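Local coordinates for CaaX farnesyltransferase alpha subunit Ram2 (Aspergillus fumigatus, PDB 4L9P), which probably serves, paired with the beta subunit Ram1, as the alpha subunit of an enzyme that transfers farnesyl or geranylgeranyl groups to CAAX proteins, at residues D281-F286 against I307-D312; E257-W262 against K337-R342. The protein carries 1 engineered substitution. One frame throughout, in Å; residues are numbered along the deposited sequence. Where two conformers were deposited one is given.

Contact 1: D281-F286 against I307-D312; sequences DFARSF and IEWLAD
Ala283 presses its single methyl against Leu310, and the two residues account for most of the surface buried where the short helix 280-284 meets helix 304-317. Their CA atoms are 6.6 Å apart, the nearest such pair here, and the small side chain is what the helices meet over. Ala283 CB lies 3.7 Å from Leu310 CD2 and almost as near to Leu310 CG, so the methyl rests against CG and the CD2 branch. The other branch, Leu310 CD1, reaches past it to the backbone at the start of Arg284, 4.0 Å from Arg284 CA. With CG opposite the carbonyl carbon (chi1 -69°), the end of Leu310 is turned onto Ala283 and Arg284.

Arg284 closes the outer side of the contact. Its CG comes within 3.9 Å of Leu310 CD2, the two side chains crossing at about a right angle; the aliphatic base of the arginine does the touching, while the bend at chi3 turns the guanidinium off in another direction. On the other flank of Ala283 stands Trp309. The same methyl approaches its five-membered ring obliquely, with Ala283 CB 4.0 Å from Trp309 CD1. The indole swings to that side because its CG lies opposite the backbone N (chi1 -165°); its NE1 is hydrogen-bonded to Leu276 O, and Trp279 stacks on the ring, which fixes the indole against the chain leading into helix 280-284.

No hydrogen bond joins the segments: this is a buried apolar contact with a solvent-exposed arginine at its border. It forms one joint between neighbouring helices of the prenyltransferase alpha subunit fold, an all-helical crescent built from successive helices.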
ATOM      1  N   ASP A 281     -18.976 -25.582  17.348  1.00 21.98           N
ATOM      2  CA  ASP A 281     -18.992 -26.982  16.975  1.00 22.85           C
ATOM      3  C   ASP A 281     -18.462 -27.153  15.560  1.00 21.19           C
ATOM      4  O   ASP A 281     -17.761 -28.120  15.270  1.00 21.55           O
ATOM      5  CB  ASP A 281     -20.414 -27.494  17.048  1.00 26.26           C
ATOM      6  CG  ASP A 281     -20.882 -27.688  18.455  1.00 30.96           C
ATOM      7  OD1 ASP A 281     -20.039 -27.845  19.367  1.00 32.10           O
ATOM      8  OD2 ASP A 281     -22.121 -27.711  18.635  1.00 33.25           O
ATOM      9  N   PHE A 282     -18.809 -26.227  14.663  1.00 18.69           N
ATOM     10  CA  PHE A 282     -18.289 -26.293  13.309  1.00 17.62           C
ATOM     11  C   PHE A 282     -16.742 -26.240  13.356  1.00 16.90           C
ATOM     12  O   PHE A 282     -16.079 -27.027  12.694  1.00 18.02           O
ATOM     13  CB  PHE A 282     -18.820 -25.116  12.486  1.00 17.24           C
ATOM     14  CG  PHE A 282     -18.336 -25.088  11.064  1.00 15.78           C
ATOM     15  CD1 PHE A 282     -18.794 -26.027  10.167  1.00 14.82           C
ATOM     16  CD2 PHE A 282     -17.465 -24.082  10.616  1.00 15.38           C
ATOM     17  CE1 PHE A 282     -18.412 -26.021   8.857  1.00 15.57           C
ATOM     18  CE2 PHE A 282     -17.048 -24.060   9.284  1.00 15.73           C
ATOM     19  CZ  PHE A 282     -17.546 -25.035   8.396  1.00 15.53           C
ATOM     20  N   ALA A 283     -16.174 -25.305  14.118  1.00 16.64           N
ATOM     21  CA  ALA A 283     -14.718 -25.177  14.210  1.00 16.13           C
ATOM     22  C   ALA A 283     -14.125 -26.457  14.800  1.00 16.93           C
ATOM     23  O   ALA A 283     -13.145 -26.958  14.289  1.00 17.14           O
ATOM     24  CB  ALA A 283     -14.319 -23.962  15.067  1.00 16.28           C
ATOM     25  N   ARG A 284     -14.733 -26.998  15.860  1.00 18.06           N
ATOM     26  CA  ARG A 284     -14.224 -28.244  16.447  1.00 20.38           C
ATOM     27  C   ARG A 284     -14.204 -29.391  15.445  1.00 20.39           C
ATOM     28  O   ARG A 284     -13.396 -30.328  15.589  1.00 22.25           O
ATOM     29  CB  ARG A 284     -15.101 -28.675  17.621  1.00 24.76           C
ATOM     30  CG  ARG A 284     -15.106 -27.738  18.790  1.00 29.73           C
ATOM     31  CD  ARG A 284     -16.009 -28.279  19.928  1.00 34.60           C
ATOM     32  NE  ARG A 284     -15.194 -29.004  20.891  1.00 38.92           N
ATOM     33  CZ  ARG A 284     -15.374 -30.266  21.315  1.00 42.06           C
ATOM     34  NH1 ARG A 284     -16.373 -31.033  20.864  1.00 42.14           N
ATOM     35  NH2 ARG A 284     -14.518 -30.774  22.202  1.00 43.43           N
ATOM     36  N   SER A 285     -15.122 -29.386  14.472  1.00 19.97           N
ATOM     37  CA  SER A 285     -15.166 -30.500  13.513  1.00 19.85           C
ATOM     38  C   SER A 285     -13.873 -30.647  12.680  1.00 20.20           C
ATOM     39  O   SER A 285     -13.664 -31.700  12.072  1.00 21.11           O
ATOM     40  CB  SER A 285     -16.400 -30.422  12.598  1.00 20.02           C
ATOM     41  OG  SER A 285     -16.312 -29.369  11.637  1.00 20.61           O
ATOM     42  N   PHE A 286     -13.031 -29.606  12.641  1.00 20.32           N
ATOM     43  CA  PHE A 286     -11.791 -29.643  11.869  1.00 20.25           C
ATOM     44  C   PHE A 286     -10.604 -29.990  12.756  1.00 22.29           C
ATOM     45  O   PHE A 286      -9.462 -30.017  12.290  1.00 22.22           O
ATOM     46  CB  PHE A 286     -11.535 -28.301  11.158  1.00 18.71           C
ATOM     47  CG  PHE A 286     -12.615 -27.945  10.204  1.00 17.58           C
ATOM     48  CD1 PHE A 286     -12.663 -28.515   8.951  1.00 17.32           C
ATOM     49  CD2 PHE A 286     -13.652 -27.109  10.597  1.00 17.83           C
ATOM     50  CE1 PHE A 286     -13.755 -28.201   8.050  1.00 17.41           C
ATOM     51  CE2 PHE A 286     -14.708 -26.799   9.744  1.00 17.14           C
ATOM     52  CZ  PHE A 286     -14.753 -27.339   8.461  1.00 16.45           C
ATOM     53  N   ILE A 307      -8.523 -23.665  14.443  1.00 12.02           N
ATOM     54  CA  ILE A 307      -7.823 -23.576  15.733  1.00 12.76           C
ATOM     55  C   ILE A 307      -7.856 -22.128  16.227  1.00 13.42           C
ATOM     56  O   ILE A 307      -8.118 -21.874  17.438  1.00 14.84           O
ATOM     57  CB  ILE A 307      -6.343 -24.041  15.615  1.00 12.69           C
ATOM     58  CG1 ILE A 307      -6.255 -25.480  15.104  1.00 15.47           C
ATOM     59  CG2 ILE A 307      -5.583 -23.889  16.939  1.00 12.96           C
ATOM     60  CD1 ILE A 307      -4.825 -25.913  14.881  1.00 18.10           C
ATOM     61  N   GLU A 308      -7.615 -21.143  15.334  1.00 12.54           N
ATOM     62  CA  GLU A 308      -7.647 -19.747  15.787  1.00 14.26           C
ATOM     63  C   GLU A 308      -9.050 -19.338  16.221  1.00 14.25           C
ATOM     64  O   GLU A 308      -9.236 -18.594  17.196  1.00 15.65           O
ATOM     65  CB  GLU A 308      -7.210 -18.872  14.646  1.00 15.37           C
ATOM     66  CG  GLU A 308      -7.118 -17.401  15.069  1.00 17.98           C
ATOM     67  CD  GLU A 308      -6.745 -16.570  13.870  1.00 21.17           C
ATOM     68  OE1 GLU A 308      -6.898 -17.106  12.723  1.00 22.95           O
ATOM     69  OE2 GLU A 308      -6.314 -15.406  14.036  1.00 21.87           O
ATOM     70  N   TRP A 309     -10.055 -19.860  15.517  1.00 12.01           N
ATOM     71  CA  TRP A 309     -11.442 -19.587  15.892  1.00 12.59           C
ATOM     72  C   TRP A 309     -11.717 -20.091  17.305  1.00 13.93           C
ATOM     73  O   TRP A 309     -12.297 -19.367  18.146  1.00 15.31           O
ATOM     74  CB  TRP A 309     -12.377 -20.290  14.909  1.00 13.03           C
ATOM     75  CG  TRP A 309     -13.781 -19.815  14.973  1.00 12.76           C
ATOM     76  CD1 TRP A 309     -14.699 -20.074  15.946  1.00 13.21           C
ATOM     77  CD2 TRP A 309     -14.427 -18.981  14.012  1.00 11.93           C
ATOM     78  NE1 TRP A 309     -15.897 -19.456  15.633  1.00 14.09           N
ATOM     79  CE2 TRP A 309     -15.744 -18.766  14.455  1.00 13.00           C
ATOM     80  CE3 TRP A 309     -14.004 -18.391  12.799  1.00 11.79           C
ATOM     81  CZ2 TRP A 309     -16.654 -17.991  13.730  1.00 12.14           C
ATOM     82  CZ3 TRP A 309     -14.908 -17.623  12.068  1.00 11.05           C
ATOM     83  CH2 TRP A 309     -16.215 -17.430  12.535  1.00 11.58           C
ATOM     84  N   LEU A 310     -11.294 -21.333  17.567  1.00 13.91           N
ATOM     85  CA  LEU A 310     -11.463 -21.903  18.919  1.00 15.28           C
ATOM     86  C   LEU A 310     -10.704 -21.097  19.988  1.00 15.97           C
ATOM     87  O   LEU A 310     -11.217 -20.913  21.092  1.00 16.35           O
ATOM     88  CB  LEU A 310     -11.051 -23.384  18.939  1.00 16.85           C
ATOM     89  CG  LEU A 310     -12.034 -24.234  18.133  1.00 17.65           C
ATOM     90  CD1 LEU A 310     -11.521 -25.655  17.903  1.00 18.70           C
ATOM     91  CD2 LEU A 310     -13.481 -24.220  18.688  1.00 17.89           C
ATOM     92  N   ALA A 311      -9.503 -20.611  19.679  1.00 15.39           N
ATOM     93  CA  ALA A 311      -8.761 -19.860  20.665  1.00 15.97           C
ATOM     94  C   ALA A 311      -9.583 -18.649  21.052  1.00 16.89           C
ATOM     95  O   ALA A 311      -9.650 -18.287  22.215  1.00 18.07           O
ATOM     96  CB  ALA A 311      -7.447 -19.422  20.087  1.00 16.43           C
ATOM     97  N   ASP A 312     -10.168 -17.974  20.050  1.00 16.48           N
ATOM     98  CA  ASP A 312     -10.970 -16.787  20.349  1.00 16.01           C
ATOM     99  C   ASP A 312     -12.256 -17.100  21.107  1.00 17.84           C
ATOM    100  O   ASP A 312     -12.630 -16.340  22.029  1.00 19.00           O
ATOM    101  CB  ASP A 312     -11.294 -15.991  19.077  1.00 15.45           C
ATOM    102  CG  ASP A 312     -10.070 -15.330  18.483  1.00 16.39           C
ATOM    103  OD1 ASP A 312      -9.058 -15.106  19.196  1.00 19.10           O
ATOM    104  OD2 ASP A 312     -10.115 -14.992  17.290  1.00 16.01           O
TER

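Contact 2: E257-W262 against K337-R342; sequences ENRSPW and KYDPIR. With EDO (1,2-ethanediol), chain H.
Asp339 OD2 is gripped from two directions, by Arg342 and by a water that ties it to Arg259 across the contact. In the conformer of Arg259 given here (a second was also deposited), the water donates to Asp339 OD2 at 2.6 Å and accepts from Arg259 NH2 at 3.2 Å, bridging a gap in which Arg259 NH2 and Asp339 OD2 themselves stay 4.0 Å apart, too far for a direct salt bridge. The oxygen lies at the edge of the Arg259 guanidinium, near its plane. Arg342 NH1 makes the direct salt bridge, 2.9 Å from Asp339 OD2, approaching from above the carboxylate plane (38° out of it).

The two arginines thus converge on one carboxylate: in that same conformer Arg259 NH2 comes within 3.4 Å of Arg342 NH1, their guanidinium planes turned 73° apart. Both are donors and make no bond to each other; the shared negative charge probably offsets their closeness. Arg259 runs out extended, with CG opposite its backbone N (chi1 176°), before bending at chi3. Arg342 NE is held by Ser346 of the beta subunit Ram1.

Beside this cluster a 1,2-ethanediol molecule, probably from the crystallisation liquor, links the two segments. Its O2 donates to Glu257 OE2 at 2.7 Å and its O1 to Tyr338 O at 2.7 Å; Glu257 OE2 also bonds Ser304 OG.

The contact thus joins the N-terminal end of helix 259-272, capped by Asn258, to the turn between helices 323-338 and 343-362. Helix 304-317 lies alongside, touching Arg259 through His305 and Arg342 through Glu308, and the Ram1 chain packs against both segments.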
ATOM      1  N   GLU A 257      -8.507 -24.994   4.636  1.00  9.11           N
ATOM      2  CA  GLU A 257      -7.379 -24.111   4.976  1.00  9.50           C
ATOM      3  C   GLU A 257      -7.471 -22.750   4.262  1.00  8.88           C
ATOM      4  O   GLU A 257      -6.602 -21.908   4.444  1.00 10.82           O
ATOM      5  CB  GLU A 257      -6.062 -24.829   4.660  1.00 11.70           C
ATOM      6  CG  GLU A 257      -4.773 -24.183   5.198  1.00 13.57           C
ATOM      7  CD  GLU A 257      -4.767 -23.915   6.685  1.00 15.40           C
ATOM      8  OE1 GLU A 257      -5.638 -24.449   7.381  1.00 15.16           O
ATOM      9  OE2 GLU A 257      -3.857 -23.187   7.172  1.00 16.77           O
ATOM     10  N   ASN A 258      -8.537 -22.505   3.496  1.00  8.84           N
ATOM     11  CA  ASN A 258      -8.686 -21.225   2.779  1.00  7.64           C
ATOM     12  C   ASN A 258      -9.119 -20.134   3.762  1.00  7.37           C
ATOM     13  O   ASN A 258     -10.235 -20.175   4.286  1.00  8.78           O
ATOM     14  CB  ASN A 258      -9.770 -21.470   1.767  1.00  7.95           C
ATOM     15  CG  ASN A 258     -10.235 -20.242   1.016  1.00  7.50           C
ATOM     16  OD1 ASN A 258      -9.594 -19.188   1.004  1.00  6.77           O
ATOM     17  ND2 ASN A 258     -11.378 -20.413   0.325  1.00  6.65           N
ATOM     18  N   ARG A 259      -8.272 -19.136   4.004  1.00  6.51           N
ATOM     19  CA  ARG A 259      -8.584 -18.106   4.996  0.57  6.92           C
ATOM     20  C   ARG A 259      -9.837 -17.304   4.655  1.00  6.71           C
ATOM     21  O   ARG A 259     -10.563 -16.887   5.540  1.00  7.31           O
ATOM     22  CB  ARG A 259      -7.391 -17.160   5.139  0.57  8.74           C
ATOM     23  CG  ARG A 259      -7.618 -15.981   6.075  0.57 11.31           C
ATOM     24  CD  ARG A 259      -6.324 -15.195   6.155  0.57 13.22           C
ATOM     25  NE  ARG A 259      -5.189 -16.058   6.563  0.57 15.63           N
ATOM     26  CZ  ARG A 259      -4.897 -16.436   7.803  0.57 14.65           C
ATOM     27  NH1 ARG A 259      -5.607 -15.972   8.852  0.57 15.64           N
ATOM     28  NH2 ARG A 259      -3.826 -17.215   8.000  0.57 12.46           N
ATOM     29  N   SER A 260     -10.054 -17.044   3.360  1.00  5.98           N
ATOM     30  CA  SER A 260     -11.053 -16.021   2.970  1.00  6.04           C
ATOM     31  C   SER A 260     -12.461 -16.211   3.555  1.00  6.50           C
ATOM     32  O   SER A 260     -12.993 -15.268   4.101  1.00  6.60           O
ATOM     33  CB  SER A 260     -11.125 -15.881   1.436  1.00  6.39           C
ATOM     34  OG  SER A 260      -9.869 -15.401   0.929  1.00  5.79           O
ATOM     35  N   PRO A 261     -13.061 -17.422   3.442  1.00  7.07           N
ATOM     36  CA  PRO A 261     -14.422 -17.581   4.002  1.00  6.92           C
ATOM     37  C   PRO A 261     -14.433 -17.519   5.532  1.00  7.39           C
ATOM     38  O   PRO A 261     -15.449 -17.126   6.073  1.00  7.90           O
ATOM     39  CB  PRO A 261     -14.860 -18.989   3.545  1.00  6.81           C
ATOM     40  CG  PRO A 261     -13.539 -19.741   3.271  1.00  7.05           C
ATOM     41  CD  PRO A 261     -12.671 -18.611   2.643  1.00  6.97           C
ATOM     42  N   TRP A 262     -13.346 -17.908   6.199  1.00  6.88           N
ATOM     43  CA  TRP A 262     -13.300 -17.780   7.662  1.00  6.90           C
ATOM     44  C   TRP A 262     -13.310 -16.304   8.034  1.00  7.24           C
ATOM     45  O   TRP A 262     -14.010 -15.887   8.975  1.00  7.90           O
ATOM     46  CB  TRP A 262     -12.051 -18.451   8.240  1.00  7.70           C
ATOM     47  CG  TRP A 262     -12.073 -19.954   8.149  1.00  8.65           C
ATOM     48  CD1 TRP A 262     -11.455 -20.714   7.208  1.00  8.71           C
ATOM     49  CD2 TRP A 262     -12.644 -20.864   9.096  1.00  8.92           C
ATOM     50  NE1 TRP A 262     -11.624 -22.070   7.489  1.00  9.14           N
ATOM     51  CE2 TRP A 262     -12.369 -22.182   8.633  1.00  9.02           C
ATOM     52  CE3 TRP A 262     -13.387 -20.702  10.288  1.00  9.88           C
ATOM     53  CZ2 TRP A 262     -12.781 -23.340   9.351  1.00  9.53           C
ATOM     54  CZ3 TRP A 262     -13.840 -21.864  10.976  1.00 11.15           C
ATOM     55  CH2 TRP A 262     -13.497 -23.152  10.515  1.00 10.91           C
ATOM     56  N   LYS A 337       3.110 -25.757  15.552  1.00 13.04           N
ATOM     57  CA  LYS A 337       2.862 -26.668  14.425  1.00 14.16           C
ATOM     58  C   LYS A 337       2.136 -26.029  13.257  1.00 12.54           C
ATOM     59  O   LYS A 337       2.593 -26.126  12.115  1.00 13.53           O
ATOM     60  CB  LYS A 337       1.985 -27.856  14.880  1.00 19.04           C
ATOM     61  CG  LYS A 337       2.635 -28.865  15.720  1.00 24.94           C
ATOM     62  CD  LYS A 337       1.796 -30.187  15.794  1.00 28.84           C
ATOM     63  CE  LYS A 337       1.593 -30.941  14.439  1.00 31.26           C
ATOM     64  NZ  LYS A 337       1.227 -32.445  14.661  1.00 33.62           N
ATOM     65  N   TYR A 338       1.002 -25.379  13.530  1.00 10.65           N
ATOM     66  CA  TYR A 338       0.067 -25.142  12.405  1.00 10.39           C
ATOM     67  C   TYR A 338       0.195 -23.737  11.764  1.00 11.28           C
ATOM     68  O   TYR A 338      -0.256 -23.587  10.626  1.00 11.86           O
ATOM     69  CB  TYR A 338      -1.363 -25.412  12.869  1.00 11.34           C
ATOM     70  CG  TYR A 338      -1.522 -26.884  13.172  1.00 12.54           C
ATOM     71  CD1 TYR A 338      -1.398 -27.837  12.163  1.00 13.83           C
ATOM     72  CD2 TYR A 338      -1.692 -27.326  14.461  1.00 14.62           C
ATOM     73  CE1 TYR A 338      -1.496 -29.195  12.434  1.00 15.77           C
ATOM     74  CE2 TYR A 338      -1.770 -28.666  14.746  1.00 17.52           C
ATOM     75  CZ  TYR A 338      -1.687 -29.597  13.725  1.00 17.69           C
ATOM     76  OH  TYR A 338      -1.765 -30.915  14.044  1.00 21.06           O
ATOM     77  N   ASP A 339       0.812 -22.752  12.443  1.00 10.76           N
ATOM     78  CA  ASP A 339       1.149 -21.443  11.813  1.00  9.69           C
ATOM     79  C   ASP A 339       2.332 -20.821  12.558  1.00  9.31           C
ATOM     80  O   ASP A 339       2.238 -19.752  13.144  1.00  9.19           O
ATOM     81  CB  ASP A 339      -0.106 -20.520  11.784  1.00  9.96           C
ATOM     82  CG  ASP A 339      -0.024 -19.412  10.734  1.00 10.50           C
ATOM     83  OD1 ASP A 339       1.077 -19.153  10.208  1.00 12.09           O
ATOM     84  OD2 ASP A 339      -1.088 -18.805  10.465  1.00 11.86           O
ATOM     85  N   PRO A 340       3.484 -21.501  12.540  1.00  9.02           N
ATOM     86  CA  PRO A 340       4.567 -21.098  13.453  1.00  8.40           C
ATOM     87  C   PRO A 340       5.243 -19.789  13.094  1.00  7.87           C
ATOM     88  O   PRO A 340       5.830 -19.169  13.967  1.00  9.14           O
ATOM     89  CB  PRO A 340       5.578 -22.257  13.347  1.00  9.97           C
ATOM     90  CG  PRO A 340       4.737 -23.454  12.847  1.00 11.22           C
ATOM     91  CD  PRO A 340       3.835 -22.747  11.841  1.00 10.64           C
ATOM     92  N   ILE A 341       5.153 -19.321  11.834  1.00  7.21           N
ATOM     93  CA  ILE A 341       5.825 -18.040  11.560  1.00  6.95           C
ATOM     94  C   ILE A 341       5.177 -16.889  12.343  1.00  5.64           C
ATOM     95  O   ILE A 341       5.789 -15.814  12.499  1.00  6.73           O
ATOM     96  CB  ILE A 341       5.837 -17.757  10.013  1.00  7.47           C
ATOM     97  CG1 ILE A 341       6.923 -16.762   9.658  1.00  8.66           C
ATOM     98  CG2 ILE A 341       4.468 -17.192   9.542  1.00  7.82           C
ATOM     99  CD1 ILE A 341       8.335 -17.276   9.879  1.00 11.29           C
ATOM    100  N   ARG A 342       3.927 -17.093  12.781  1.00  5.43           N
ATOM    101  CA  ARG A 342       3.223 -16.025  13.496  1.00  5.83           C
ATOM    102  C   ARG A 342       3.323 -16.220  15.034  1.00  6.46           C
ATOM    103  O   ARG A 342       2.546 -15.649  15.807  1.00  7.03           O
ATOM    104  CB  ARG A 342       1.747 -16.012  13.084  1.00  7.12           C
ATOM    105  CG  ARG A 342       1.664 -15.582  11.578  1.00  7.32           C
ATOM    106  CD  ARG A 342       0.278 -15.788  11.004  1.00  7.92           C
ATOM    107  NE  ARG A 342      -0.710 -14.933  11.661  1.00  7.52           N
ATOM    108  CZ  ARG A 342      -2.014 -15.171  11.614  1.00  8.23           C
ATOM    109  NH1 ARG A 342      -2.470 -16.308  11.028  1.00  9.97           N
ATOM    110  NH2 ARG A 342      -2.830 -14.329  12.224  1.00 11.33           N
TER
HETATM  111  C1  EDO H 405      -0.607 -21.637   7.584  1.00 22.19           C
HETATM  112  O1  EDO H 405       0.371 -22.333   8.366  1.00 22.23           O
HETATM  113  C2  EDO H 405      -0.749 -22.411   6.274  1.00 23.57           C
HETATM  114  O2  EDO H 405      -1.313 -23.731   6.476  1.00 22.66           O
HETATM  115  O   HOH W   1      -3.601 -19.503  10.216  1.00 28.90           O

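How the contacts relate
Contact 1 is nested along the chain inside the loop that contact 2 closes, and their centres are 12 Å apart. Consecutive helices connect them: 259-272 leads on to 280-284, and 304-317 to 323-338. Trp262 is the main bridge, with its CE3 3.5 Å from Trp309 CE3 and its CH2 3.9 Å from both Phe282 CE2 and Phe286 CE2. On another side, Ile307 CD1 packs 3.5 Å from Tyr338 CD2. The segments of contact 1 thus pack with Trp262 and Tyr338, which flank contact 2, while the polar, watered cluster of contact 2 is a separate feature. Ram1 reaches the segments of contact 1 only at Glu308, against nine residues in those of contact 2.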